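PDB 7C6O: cobalamin biosynthesis protein CobN, which is the large catalytic subunit of cobaltochelatase, the ligase that probably inserts cobalt into the corrin ring with ATP hydrolysis during cobalamin biosynthesis. Local coordinates for residues 616-621 against 697-702; 826-831 against 1063-1068; 1127-1132 against 1141-1146; 589-594 against 612-617. One frame throughout, in Å; residues are numbered along the deposited sequence.

Along the chain, contact 4 comes first: strands 586-591 and 608-612, joined through helix 595-604, pair in parallel and close a short loop within a mixed eight-stranded sheet. The chain runs on through Pro616 and Met617, which contact 4 shares with contact 1, and the mainly helical excursion that follows is closed when strand 696-698 pairs with 617-619. Contact 2 closes the longest loop, joining residues 826-831 to 1063-1068 around six of the eight strands of another mixed sheet. Contact 3 lies beyond and closes the short connection between helices 1126-1132 and 1136-1157. None of the loops nests or crosses. In space, contact 1 touches the other three, whereas contacts 3 and 4 have centres about 17 Å apart.

Contact 1 of 4, residues 616-621 against 697-702; sequences PMARAE and IRDGLH
Met617 and Arg698 face each other as a non-hydrogen-bonded antiparallel pair, followed by the hydrogen-bonded pair Ala618 and Ile697. The packing is tight along the backbone. Ala618 N gives a bond of 2.9 Å to Ile697 O, and Ile697 N returns one of 2.9 Å to Ala618 O. Beyond the pairing, Asp699 N reaches Pro616 O at 2.7 Å. Met617 is bent at chi2 and chi3, both -66°, which folds its thioether back over the partner strand: CE lies 3.5 Å from Ile697 C and SD 3.7 Å from Arg698 CA. The Pro616 ring lies alongside the backbone of Gly700 and Leu701, with CG 3.7 Å from Gly700 CA, where the backbone angles of Gly700 call for a residue without a CB. Ala618 CB meets Asp699 CB, and Ile697 CD1 lies against Ala620 at 4.1 Å from its CB. The contact is looser at the Arg619 and Glu621 end. Both are partly exposed and pair with each other in a salt bridge, and Arg619 forms another with Asp694; neither reaches across. The guanidinium of Arg698 also leads away, to a salt bridge with Asp1070. Helix 1126-1132 packs on Ala618, Arg698 and Asp699. The pairing is a two-stranded antiparallel ribbon, closing a largely helical stretch of about 75 residues within the CobN/magnesium chelatase family region.

Contact 2 of 4, residues 826-831 against 1063-1068; sequences GSPLRG and TREHDI
Ser827 OG donates to Glu1065 OE2 across 2.6 Å, the one direct hydrogen bond between the two loops, and it uses the syn lone pair of the carboxylate oxygen. Further hydrogen bonds fix both partners. Leu829 N donates a hydrogen bond to Ser827 OG at 3.1 Å, making an ST turn inside the type I turn 827-830. With chi1 at 167°, OG points away from its own backbone N and lies between that turn and the carboxylate. On the other loop, Thr1063 OG1 donates to Glu1065 OE1 at 2.7 Å, 30° out of the carboxylate plane on the syn side. A water adds an indirect link, giving a hydrogen to Ser827 OG at 2.8 Å while accepting one from Arg1064 N at 2.9 Å. Apolar atoms border the carboxylate. Leu829 comes at Glu1065 from the opposite direction and lays CG 3.7 Å from OE2, while its CD1 rests 4.1 Å from Arg1064 CB. The CD of Pro828 also borders OE2, and Ser827 CB lies 3.4 Å from Thr1063 OG1. Arg1064 sends its guanidinium away to a salt bridge with Asp1099. With a hydroxyl donor at each oxygen, the buried Glu1065 carboxylate is probably stabilised as an anion, and its position links two loops more than 230 residues apart in sequence.

Contact 3 of 4, residues 1127-1132 against 1141-1146; sequences RWMAAM and FEMAAT
Met1143 of helix 1136-1157 reaches between Trp1128, Met1129 and Met1132 of helix 1126-1132, the central packing of two consecutive helices joined by a short loop. Their local axes approach to 10.6 Å, and their directions differ by 132°. Apolar contacts dominate. The Met1143 chain is straight past CG, with chi2 179° and chi3 -178°, so its methyl is carried across to the first helix, where CE lies 3.3 Å from the backbone Met1129 O, 3.6 Å from Met1132 CB and 4.1 Å from Met1129 CB. Trp1128 and Met1143 run past one another antiparallel, bringing the six-membered end of the indole to the thioether chain, CH2 to Met1143 CG being 3.9 Å. Met1132 CG covers one face of that indole, near its rim, within its own helix, and the bend at Met1132 chi2 puts SD against Glu1142 CB. No hydrogen bond crosses between the helices. The polar interactions lie within the second helix or lead outside: Glu1142 pairs with Lys1138, while Trp1128 makes a cation-pi contact with Arg1122. Tyr1172 of helix 1162-1174 packs against Trp1128, Met1129, Met1143 and Thr1146. Near the indole end, Glu1142 O takes two donors from opposite faces of its plane, Thr1146 N and Thr1146 OG1, the hydroxyl lying 2.9 Å from the oxygen.

Contact 4 of 4, residues 589-594 against 612-617; sequences PFLVND and HLIPPM
Leu591 CA sits over one face of the His612 imidazole, 3.7 Å from the ring centroid and 20° off its normal, a CH-pi contact offset toward the rim. Leu591 CD1 touches the same ring, 3.6 Å from CE1. Backbone bonds complete a parallel bridge: His612 N gives to Phe590 O at 2.8 Å, and Val592 N to His612 O at 3.1 Å. Ile614 CG2 meets Val592 CG1 at 3.9 Å, and the Ile614 and Asn593 side chains cross at about a right angle, with CG2 3.3 Å from Asn593 OD1, which is buried without a partner in the model. The ring rotation of His612 is set by ND1, which donates to Leu613 O at 2.9 Å nearly in the ring plane, and its chi1 of 68° swings the imidazole over the neighbouring strand. The His702 ring lies against it, planes about 10° apart. Strands 586-591 and 608-612 form a beta-alpha-beta crossover through helix 595-604, with helix 807-815 against Pro589 and His612.

Contact 1 of 4, residues 616-621 against 697-702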
loop_
_atom_site.group_PDB
_atom_site.type_symbol
_atom_site.label_atom_id
_atom_site.label_comp_id
_atom_site.label_asym_id
_atom_site.label_seq_id
_atom_site.Cartn_x
_atom_site.Cartn_y
_atom_site.Cartn_z
ATOM N N PRO A 616 -3.463 -17.227 -13.235
ATOM C CA PRO A 616 -4.449 -18.310 -13.246
ATOM C C PRO A 616 -4.204 -19.249 -12.075
ATOM O O PRO A 616 -3.059 -19.530 -11.712
ATOM C CB PRO A 616 -4.206 -18.999 -14.595
ATOM C CG PRO A 616 -2.795 -18.669 -14.938
ATOM C CD PRO A 616 -2.570 -17.278 -14.405
ATOM N N MET A 617 -5.298 -19.712 -11.468
ATOM C CA MET A 617 -5.262 -20.560 -10.285
ATOM C C MET A 617 -5.957 -21.886 -10.566
ATOM O O MET A 617 -6.878 -21.961 -11.384
ATOM C CB MET A 617 -5.944 -19.878 -9.088
ATOM C CG MET A 617 -5.409 -18.489 -8.766
ATOM S SD MET A 617 -3.700 -18.491 -8.187
ATOM C CE MET A 617 -3.869 -19.349 -6.621
ATOM N N ALA A 618 -5.516 -22.930 -9.866
ATOM C CA ALA A 618 -6.135 -24.246 -9.972
ATOM C C ALA A 618 -5.805 -25.046 -8.721
ATOM O O ALA A 618 -4.867 -24.725 -7.987
ATOM C CB ALA A 618 -5.669 -24.993 -11.227
ATOM N N ARG A 619 -6.592 -26.095 -8.488
ATOM C CA ARG A 619 -6.363 -26.954 -7.333
ATOM C C ARG A 619 -5.024 -27.669 -7.466
ATOM O O ARG A 619 -4.610 -28.047 -8.565
ATOM C CB ARG A 619 -7.502 -27.968 -7.200
ATOM C CG ARG A 619 -7.983 -28.180 -5.774
ATOM C CD ARG A 619 -9.398 -28.751 -5.748
ATOM N NE ARG A 619 -9.440 -30.154 -6.141
ATOM C CZ ARG A 619 -9.677 -31.159 -5.302
ATOM N NH1 ARG A 619 -9.902 -30.918 -4.018
ATOM N NH2 ARG A 619 -9.695 -32.406 -5.750
ATOM N N ALA A 620 -4.338 -27.849 -6.332
ATOM C CA ALA A 620 -3.007 -28.450 -6.366
ATOM C C ALA A 620 -3.062 -29.909 -6.805
ATOM O O ALA A 620 -2.181 -30.373 -7.538
ATOM C CB ALA A 620 -2.340 -28.332 -4.996
ATOM N N GLU A 621 -4.085 -30.644 -6.358
ATOM C CA GLU A 621 -4.270 -32.066 -6.651
ATOM C C GLU A 621 -3.138 -32.916 -6.078
ATOM O O GLU A 621 -2.239 -32.396 -5.408
ATOM C CB GLU A 621 -4.405 -32.299 -8.160
ATOM C CG GLU A 621 -5.665 -31.702 -8.777
ATOM C CD GLU A 621 -6.946 -32.235 -8.149
ATOM O OE1 GLU A 621 -7.931 -31.469 -8.064
ATOM O OE2 GLU A 621 -6.974 -33.415 -7.738
ATOM N N ILE A 697 -3.301 -23.161 -6.051
ATOM C CA ILE A 697 -1.964 -22.703 -6.401
ATOM C C ILE A 697 -2.030 -22.088 -7.790
ATOM O O ILE A 697 -2.981 -22.303 -8.546
ATOM C CB ILE A 697 -0.913 -23.834 -6.373
ATOM C CG1 ILE A 697 -1.256 -24.897 -7.417
ATOM C CG2 ILE A 697 -0.816 -24.449 -4.984
ATOM C CD1 ILE A 697 -0.196 -25.971 -7.570
ATOM N N ARG A 698 -1.013 -21.303 -8.130
ATOM C CA ARG A 698 -1.008 -20.702 -9.454
ATOM C C ARG A 698 -0.718 -21.760 -10.511
ATOM O O ARG A 698 0.070 -22.685 -10.296
ATOM C CB ARG A 698 -0.003 -19.555 -9.535
ATOM C CG ARG A 698 1.454 -19.924 -9.381
ATOM C CD ARG A 698 2.278 -18.647 -9.441
ATOM N NE ARG A 698 3.702 -18.842 -9.185
ATOM C CZ ARG A 698 4.223 -18.999 -7.972
ATOM N NH1 ARG A 698 3.431 -19.012 -6.909
ATOM N NH2 ARG A 698 5.534 -19.151 -7.825
ATOM N N ASP A 699 -1.391 -21.626 -11.650
ATOM C CA ASP A 699 -1.362 -22.576 -12.754
ATOM C C ASP A 699 -0.871 -21.888 -14.020
ATOM O O ASP A 699 -1.311 -22.185 -15.135
ATOM C CB ASP A 699 -2.739 -23.203 -12.957
ATOM C CG ASP A 699 -2.693 -24.430 -13.839
ATOM O OD1 ASP A 699 -1.759 -25.242 -13.676
ATOM O OD2 ASP A 699 -3.593 -24.582 -14.690
ATOM N N GLY A 700 0.056 -20.959 -13.850
ATOM C CA GLY A 700 0.584 -20.126 -14.904
ATOM C C GLY A 700 0.865 -18.742 -14.363
ATOM O O GLY A 700 0.837 -18.507 -13.156
ATOM N N LEU A 701 1.151 -17.816 -15.274
ATOM C CA LEU A 701 1.370 -16.423 -14.923
ATOM C C LEU A 701 0.434 -15.560 -15.752
ATOM O O LEU A 701 0.054 -15.926 -16.865
ATOM C CB LEU A 701 2.825 -15.999 -15.161
ATOM C CG LEU A 701 3.888 -16.769 -14.376
ATOM C CD1 LEU A 701 5.283 -16.347 -14.806
ATOM C CD2 LEU A 701 3.697 -16.551 -12.887
ATOM N N HIS A 702 0.061 -14.409 -15.204
ATOM C CA HIS A 702 -0.819 -13.511 -15.933
ATOM C C HIS A 702 -0.046 -12.795 -17.032
ATOM O O HIS A 702 1.115 -12.419 -16.853
ATOM C CB HIS A 702 -1.461 -12.483 -15.001
ATOM C CG HIS A 702 -2.410 -11.560 -15.700
ATOM N ND1 HIS A 702 -3.549 -12.010 -16.335
ATOM C CD2 HIS A 702 -2.381 -10.219 -15.886
ATOM C CE1 HIS A 702 -4.185 -10.985 -16.874
ATOM N NE2 HIS A 702 -3.497 -9.886 -16.617
#

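Contact 2 of 4, residues 826-831 against 1063-1068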
loop_
_atom_site.group_PDB
_atom_site.type_symbol
_atom_site.label_atom_id
_atom_site.label_comp_id
_atom_site.label_asym_id
_atom_site.label_seq_id
_atom_site.Cartn_x
_atom_site.Cartn_y
_atom_site.Cartn_z
ATOM N N GLY A 826 -7.366 -5.858 -3.500
ATOM C CA GLY A 826 -7.435 -7.027 -2.656
ATOM C C GLY A 826 -7.487 -8.281 -3.502
ATOM O O GLY A 826 -7.315 -8.243 -4.720
ATOM N N SER A 827 -7.740 -9.412 -2.839
ATOM C CA SER A 827 -7.714 -10.711 -3.500
ATOM C C SER A 827 -9.117 -11.122 -3.910
ATOM O O SER A 827 -10.001 -11.218 -3.044
ATOM C CB SER A 827 -7.113 -11.766 -2.580
ATOM O OG SER A 827 -7.345 -13.070 -3.093
ATOM N N PRO A 828 -9.368 -11.395 -5.194
ATOM C CA PRO A 828 -10.673 -11.942 -5.590
ATOM C C PRO A 828 -10.880 -13.385 -5.159
ATOM O O PRO A 828 -11.956 -13.940 -5.407
ATOM C CB PRO A 828 -10.651 -11.816 -7.120
ATOM C CG PRO A 828 -9.198 -11.913 -7.469
ATOM C CD PRO A 828 -8.451 -11.245 -6.339
ATOM N N LEU A 829 -9.881 -14.007 -4.534
ATOM C CA LEU A 829 -10.004 -15.344 -3.970
ATOM C C LEU A 829 -10.446 -15.325 -2.512
ATOM O O LEU A 829 -10.681 -16.392 -1.936
ATOM C CB LEU A 829 -8.673 -16.093 -4.088
ATOM C CG LEU A 829 -8.058 -16.207 -5.484
ATOM C CD1 LEU A 829 -6.722 -16.937 -5.417
ATOM C CD2 LEU A 829 -9.013 -16.917 -6.434
ATOM N N ARG A 830 -10.563 -14.146 -1.904
ATOM C CA ARG A 830 -10.973 -14.012 -0.514
ATOM C C ARG A 830 -12.377 -13.420 -0.399
ATOM O O ARG A 830 -12.675 -12.680 0.541
ATOM C CB ARG A 830 -9.962 -13.162 0.256
ATOM C CG ARG A 830 -9.878 -13.452 1.753
ATOM C CD ARG A 830 -8.838 -12.550 2.406
ATOM N NE ARG A 830 -8.524 -12.923 3.784
ATOM C CZ ARG A 830 -8.984 -12.288 4.859
ATOM N NH1 ARG A 830 -9.795 -11.246 4.724
ATOM N NH2 ARG A 830 -8.634 -12.695 6.072
ATOM N N GLY A 831 -13.246 -13.739 -1.356
ATOM C CA GLY A 831 -14.620 -13.277 -1.306
ATOM C C GLY A 831 -14.798 -11.803 -1.586
ATOM O O GLY A 831 -15.742 -11.191 -1.076
ATOM N N THR A 1063 -3.217 -14.221 1.735
ATOM C CA THR A 1063 -3.573 -14.273 0.325
ATOM C C THR A 1063 -3.033 -15.562 -0.281
ATOM O O THR A 1063 -1.970 -16.050 0.113
ATOM C CB THR A 1063 -3.057 -13.023 -0.429
ATOM O OG1 THR A 1063 -4.056 -12.566 -1.352
ATOM C CG2 THR A 1063 -1.769 -13.309 -1.184
ATOM N N ARG A 1064 -3.796 -16.133 -1.214
ATOM C CA ARG A 1064 -3.465 -17.424 -1.804
ATOM C C ARG A 1064 -2.695 -17.310 -3.111
ATOM O O ARG A 1064 -2.148 -18.315 -3.576
ATOM C CB ARG A 1064 -4.741 -18.242 -2.042
ATOM C CG ARG A 1064 -5.147 -19.104 -0.866
ATOM C CD ARG A 1064 -4.253 -20.331 -0.747
ATOM N NE ARG A 1064 -4.387 -20.971 0.561
ATOM C CZ ARG A 1064 -3.420 -21.020 1.472
ATOM N NH1 ARG A 1064 -2.235 -20.483 1.214
ATOM N NH2 ARG A 1064 -3.635 -21.618 2.636
ATOM N N GLU A 1065 -2.636 -16.118 -3.708
ATOM C CA GLU A 1065 -1.964 -15.944 -4.992
ATOM C C GLU A 1065 -0.469 -16.231 -4.915
ATOM O O GLU A 1065 0.138 -16.572 -5.937
ATOM C CB GLU A 1065 -2.197 -14.525 -5.512
ATOM C CG GLU A 1065 -3.639 -14.236 -5.930
ATOM C CD GLU A 1065 -4.544 -13.836 -4.770
ATOM O OE1 GLU A 1065 -4.149 -13.997 -3.593
ATOM O OE2 GLU A 1065 -5.664 -13.357 -5.041
ATOM N N HIS A 1066 0.141 -16.093 -3.741
ATOM C CA HIS A 1066 1.544 -16.430 -3.545
ATOM C C HIS A 1066 1.689 -17.094 -2.184
ATOM O O HIS A 1066 0.770 -17.074 -1.362
ATOM C CB HIS A 1066 2.443 -15.190 -3.644
ATOM C CG HIS A 1066 2.252 -14.217 -2.523
ATOM N ND1 HIS A 1066 1.481 -13.082 -2.644
ATOM C CD2 HIS A 1066 2.728 -14.215 -1.254
ATOM C CE1 HIS A 1066 1.496 -12.418 -1.502
ATOM N NE2 HIS A 1066 2.241 -13.087 -0.640
ATOM N N ASP A 1067 2.859 -17.683 -1.940
ATOM C CA ASP A 1067 3.110 -18.377 -0.681
ATOM C C ASP A 1067 4.428 -17.893 -0.081
ATOM O O ASP A 1067 5.103 -17.016 -0.628
ATOM C CB ASP A 1067 3.097 -19.905 -0.868
ATOM C CG ASP A 1067 4.065 -20.385 -1.935
ATOM O OD1 ASP A 1067 5.270 -20.066 -1.854
ATOM O OD2 ASP A 1067 3.618 -21.115 -2.850
ATOM N N ILE A 1068 4.795 -18.479 1.062
ATOM C CA ILE A 1068 5.941 -17.980 1.819
ATOM C C ILE A 1068 7.271 -18.274 1.146
ATOM O O ILE A 1068 8.295 -17.709 1.551
ATOM C CB ILE A 1068 5.954 -18.548 3.253
ATOM C CG1 ILE A 1068 6.099 -20.071 3.237
ATOM C CG2 ILE A 1068 4.696 -18.133 3.994
ATOM C CD1 ILE A 1068 6.445 -20.663 4.596
HETATM O O HOH W 1 -6.455 -15.016 -1.312
#

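Contact 3 of 4, residues 1127-1132 against 1141-1146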
loop_
_atom_site.group_PDB
_atom_site.type_symbol
_atom_site.label_atom_id
_atom_site.label_comp_id
_atom_site.label_asym_id
_atom_site.label_seq_id
_atom_site.Cartn_x
_atom_site.Cartn_y
_atom_site.Cartn_z
ATOM N N ARG A 1127 2.441 -30.109 -11.613
ATOM C CA ARG A 1127 1.508 -29.206 -12.282
ATOM C C ARG A 1127 2.025 -27.772 -12.273
ATOM O O ARG A 1127 1.895 -27.054 -13.271
ATOM C CB ARG A 1127 0.130 -29.283 -11.622
ATOM C CG ARG A 1127 -0.628 -30.573 -11.899
ATOM C CD ARG A 1127 -1.993 -30.565 -11.224
ATOM N NE ARG A 1127 -2.708 -29.314 -11.462
ATOM C CZ ARG A 1127 -3.387 -29.036 -12.571
ATOM N NH1 ARG A 1127 -3.448 -29.924 -13.555
ATOM N NH2 ARG A 1127 -4.005 -27.871 -12.699
ATOM N N TRP A 1128 2.615 -27.339 -11.155
ATOM C CA TRP A 1128 3.156 -25.985 -11.091
ATOM C C TRP A 1128 4.427 -25.855 -11.920
ATOM O O TRP A 1128 4.624 -24.847 -12.607
ATOM C CB TRP A 1128 3.430 -25.582 -9.644
ATOM C CG TRP A 1128 3.999 -24.200 -9.543
ATOM C CD1 TRP A 1128 3.305 -23.025 -9.572
ATOM C CD2 TRP A 1128 5.382 -23.848 -9.430
ATOM N NE1 TRP A 1128 4.169 -21.961 -9.475
ATOM C CE2 TRP A 1128 5.451 -22.440 -9.385
ATOM C CE3 TRP A 1128 6.568 -24.585 -9.360
ATOM C CZ2 TRP A 1128 6.659 -21.755 -9.270
ATOM C CZ3 TRP A 1128 7.766 -23.903 -9.241
ATOM C CH2 TRP A 1128 7.803 -22.503 -9.200
ATOM N N MET A 1129 5.309 -26.857 -11.859
ATOM C CA MET A 1129 6.531 -26.794 -12.655
ATOM C C MET A 1129 6.212 -26.765 -14.145
ATOM O O MET A 1129 6.828 -26.006 -14.902
ATOM C CB MET A 1129 7.449 -27.969 -12.317
ATOM C CG MET A 1129 7.978 -27.937 -10.892
ATOM S SD MET A 1129 9.292 -29.134 -10.583
ATOM C CE MET A 1129 10.571 -28.509 -11.674
ATOM N N ALA A 1130 5.242 -27.571 -14.582
ATOM C CA ALA A 1130 4.854 -27.558 -15.989
ATOM C C ALA A 1130 4.231 -26.221 -16.372
ATOM O O ALA A 1130 4.440 -25.730 -17.489
ATOM C CB ALA A 1130 3.892 -28.710 -16.278
ATOM N N ALA A 1131 3.474 -25.612 -15.454
ATOM C CA ALA A 1131 2.886 -24.303 -15.719
ATOM C C ALA A 1131 3.959 -23.239 -15.917
ATOM O O ALA A 1131 3.843 -22.387 -16.806
ATOM C CB ALA A 1131 1.946 -23.906 -14.580
ATOM N N MET A 1132 5.010 -23.260 -15.093
ATOM C CA MET A 1132 6.082 -22.286 -15.273
ATOM C C MET A 1132 6.847 -22.529 -16.568
ATOM O O MET A 1132 7.321 -21.572 -17.193
ATOM C CB MET A 1132 7.031 -22.314 -14.075
ATOM C CG MET A 1132 6.373 -21.976 -12.741
ATOM S SD MET A 1132 5.668 -20.310 -12.671
ATOM C CE MET A 1132 3.929 -20.636 -12.975
ATOM N N PHE A 1141 12.473 -17.814 -13.950
ATOM C CA PHE A 1141 12.771 -16.862 -12.884
ATOM C C PHE A 1141 12.071 -17.249 -11.586
ATOM O O PHE A 1141 12.670 -17.188 -10.507
ATOM C CB PHE A 1141 12.351 -15.459 -13.336
ATOM C CG PHE A 1141 12.588 -14.375 -12.317
ATOM C CD1 PHE A 1141 11.696 -14.165 -11.276
ATOM C CD2 PHE A 1141 13.683 -13.533 -12.430
ATOM C CE1 PHE A 1141 11.908 -13.162 -10.348
ATOM C CE2 PHE A 1141 13.898 -12.525 -11.508
ATOM C CZ PHE A 1141 13.009 -12.341 -10.466
ATOM N N GLU A 1142 10.797 -17.636 -11.668
ATOM C CA GLU A 1142 10.044 -17.967 -10.460
ATOM C C GLU A 1142 10.592 -19.220 -9.788
ATOM O O GLU A 1142 10.581 -19.323 -8.557
ATOM C CB GLU A 1142 8.563 -18.138 -10.796
ATOM C CG GLU A 1142 7.889 -16.868 -11.296
ATOM C CD GLU A 1142 7.795 -15.794 -10.227
ATOM O OE1 GLU A 1142 7.780 -16.143 -9.027
ATOM O OE2 GLU A 1142 7.740 -14.599 -10.588
ATOM N N MET A 1143 11.065 -20.187 -10.578
ATOM C CA MET A 1143 11.693 -21.362 -9.983
ATOM C C MET A 1143 12.961 -20.977 -9.233
ATOM O O MET A 1143 13.191 -21.433 -8.105
ATOM C CB MET A 1143 12.000 -22.405 -11.059
ATOM C CG MET A 1143 10.769 -23.030 -11.693
ATOM S SD MET A 1143 11.221 -24.227 -12.969
ATOM C CE MET A 1143 9.614 -24.743 -13.551
ATOM N N ALA A 1144 13.789 -20.122 -9.838
ATOM C CA ALA A 1144 15.035 -19.715 -9.197
ATOM C C ALA A 1144 14.774 -18.890 -7.943
ATOM O O ALA A 1144 15.492 -19.028 -6.946
ATOM C CB ALA A 1144 15.902 -18.929 -10.179
ATOM N N ALA A 1145 13.766 -18.017 -7.980
ATOM C CA ALA A 1145 13.439 -17.229 -6.797
ATOM C C ALA A 1145 12.994 -18.125 -5.652
ATOM O O ALA A 1145 13.338 -17.879 -4.490
ATOM C CB ALA A 1145 12.356 -16.201 -7.125
ATOM N N THR A 1146 12.233 -19.180 -5.967
ATOM C CA THR A 1146 11.798 -20.119 -4.939
ATOM C C THR A 1146 12.990 -20.755 -4.234
ATOM O O THR A 1146 12.981 -20.914 -3.009
ATOM C CB THR A 1146 10.896 -21.191 -5.556
ATOM O OG1 THR A 1146 9.706 -20.578 -6.073
ATOM C CG2 THR A 1146 10.507 -22.238 -4.518
#

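Contact 4 of 4, residues 589-594 against 612-617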
loop_
_atom_site.group_PDB
_atom_site.type_symbol
_atom_site.label_atom_id
_atom_site.label_comp_id
_atom_site.label_asym_id
_atom_site.label_seq_id
_atom_site.Cartn_x
_atom_site.Cartn_y
_atom_site.Cartn_z
ATOM N N PRO A 589 1.514 -0.713 -14.337
ATOM C CA PRO A 589 0.743 -1.959 -14.213
ATOM C C PRO A 589 1.099 -2.673 -12.915
ATOM O O PRO A 589 2.274 -2.824 -12.575
ATOM C CB PRO A 589 1.169 -2.763 -15.446
ATOM C CG PRO A 589 1.596 -1.718 -16.438
ATOM C CD PRO A 589 2.234 -0.629 -15.621
ATOM N N PHE A 590 0.075 -3.096 -12.175
ATOM C CA PHE A 590 0.306 -3.531 -10.806
ATOM C C PHE A 590 -0.691 -4.604 -10.399
ATOM O O PHE A 590 -1.882 -4.495 -10.685
ATOM C CB PHE A 590 0.219 -2.349 -9.835
ATOM C CG PHE A 590 1.236 -2.402 -8.743
ATOM C CD1 PHE A 590 1.028 -3.192 -7.627
ATOM C CD2 PHE A 590 2.410 -1.676 -8.842
ATOM C CE1 PHE A 590 1.973 -3.252 -6.624
ATOM C CE2 PHE A 590 3.360 -1.728 -7.842
ATOM C CZ PHE A 590 3.143 -2.513 -6.733
ATOM N N LEU A 591 -0.197 -5.629 -9.707
ATOM C CA LEU A 591 -1.040 -6.746 -9.300
ATOM C C LEU A 591 -2.142 -6.281 -8.351
ATOM O O LEU A 591 -1.882 -5.562 -7.383
ATOM C CB LEU A 591 -0.179 -7.820 -8.638
ATOM C CG LEU A 591 -0.887 -9.076 -8.137
ATOM C CD1 LEU A 591 -1.618 -9.789 -9.272
ATOM C CD2 LEU A 591 0.115 -10.007 -7.465
ATOM N N VAL A 592 -3.376 -6.718 -8.626
ATOM C CA VAL A 592 -4.546 -6.193 -7.925
ATOM C C VAL A 592 -4.536 -6.562 -6.443
ATOM O O VAL A 592 -5.046 -5.801 -5.609
ATOM C CB VAL A 592 -5.839 -6.673 -8.618
ATOM C CG1 VAL A 592 -5.929 -8.200 -8.613
ATOM C CG2 VAL A 592 -7.071 -6.057 -7.959
ATOM N N ASN A 593 -3.964 -7.710 -6.074
ATOM C CA ASN A 593 -3.991 -8.144 -4.683
ATOM C C ASN A 593 -2.722 -7.772 -3.921
ATOM O O ASN A 593 -2.445 -8.357 -2.870
ATOM C CB ASN A 593 -4.248 -9.651 -4.589
ATOM C CG ASN A 593 -3.090 -10.479 -5.102
ATOM O OD1 ASN A 593 -2.884 -10.590 -6.308
ATOM N ND2 ASN A 593 -2.343 -11.086 -4.189
ATOM N N ASP A 594 -1.961 -6.790 -4.411
ATOM C CA ASP A 594 -0.830 -6.216 -3.679
ATOM C C ASP A 594 -1.096 -4.732 -3.432
ATOM O O ASP A 594 -0.381 -3.864 -3.954
ATOM C CB ASP A 594 0.483 -6.416 -4.434
ATOM C CG ASP A 594 0.975 -7.852 -4.379
ATOM O OD1 ASP A 594 0.341 -8.683 -3.692
ATOM O OD2 ASP A 594 2.001 -8.151 -5.024
ATOM N N HIS A 612 -3.769 -5.281 -12.633
ATOM C CA HIS A 612 -3.909 -6.434 -13.506
ATOM C C HIS A 612 -4.311 -7.664 -12.704
ATOM O O HIS A 612 -4.154 -7.727 -11.482
ATOM C CB HIS A 612 -2.622 -6.710 -14.315
ATOM C CG HIS A 612 -1.454 -7.170 -13.494
ATOM N ND1 HIS A 612 -1.364 -8.443 -12.972
ATOM C CD2 HIS A 612 -0.311 -6.538 -13.140
ATOM C CE1 HIS A 612 -0.224 -8.569 -12.314
ATOM N NE2 HIS A 612 0.434 -7.428 -12.402
ATOM N N LEU A 613 -4.831 -8.646 -13.431
ATOM C CA LEU A 613 -5.426 -9.823 -12.825
ATOM C C LEU A 613 -4.373 -10.671 -12.113
ATOM O O LEU A 613 -3.179 -10.629 -12.421
ATOM C CB LEU A 613 -6.140 -10.651 -13.895
ATOM C CG LEU A 613 -7.082 -11.760 -13.427
ATOM C CD1 LEU A 613 -8.203 -11.192 -12.570
ATOM C CD2 LEU A 613 -7.642 -12.509 -14.622
ATOM N N ILE A 614 -4.840 -11.440 -11.136
ATOM C CA ILE A 614 -4.030 -12.451 -10.461
ATOM C C ILE A 614 -3.634 -13.518 -11.477
ATOM O O ILE A 614 -4.286 -13.645 -12.524
ATOM C CB ILE A 614 -4.796 -13.064 -9.279
ATOM C CG1 ILE A 614 -6.034 -13.812 -9.782
ATOM C CG2 ILE A 614 -5.184 -11.977 -8.282
ATOM C CD1 ILE A 614 -6.674 -14.709 -8.742
ATOM N N PRO A 615 -2.586 -14.298 -11.226
ATOM C CA PRO A 615 -2.258 -15.408 -12.129
ATOM C C PRO A 615 -3.396 -16.411 -12.185
ATOM O O PRO A 615 -4.244 -16.452 -11.280
ATOM C CB PRO A 615 -0.999 -16.025 -11.493
ATOM C CG PRO A 615 -0.997 -15.544 -10.078
ATOM C CD PRO A 615 -1.622 -14.185 -10.117
ATOM N N PRO A 616 -3.463 -17.227 -13.235
ATOM C CA PRO A 616 -4.449 -18.310 -13.246
ATOM C C PRO A 616 -4.204 -19.249 -12.075
ATOM O O PRO A 616 -3.059 -19.530 -11.712
ATOM C CB PRO A 616 -4.206 -18.999 -14.595
ATOM C CG PRO A 616 -2.795 -18.669 -14.938
ATOM C CD PRO A 616 -2.570 -17.278 -14.405
ATOM N N MET A 617 -5.298 -19.712 -11.468
ATOM C CA MET A 617 -5.262 -20.560 -10.285
ATOM C C MET A 617 -5.957 -21.886 -10.566
ATOM O O MET A 617 -6.878 -21.961 -11.384
ATOM C CB MET A 617 -5.944 -19.878 -9.088
ATOM C CG MET A 617 -5.409 -18.489 -8.766
ATOM S SD MET A 617 -3.700 -18.491 -8.187
ATOM C CE MET A 617 -3.869 -19.349 -6.621
#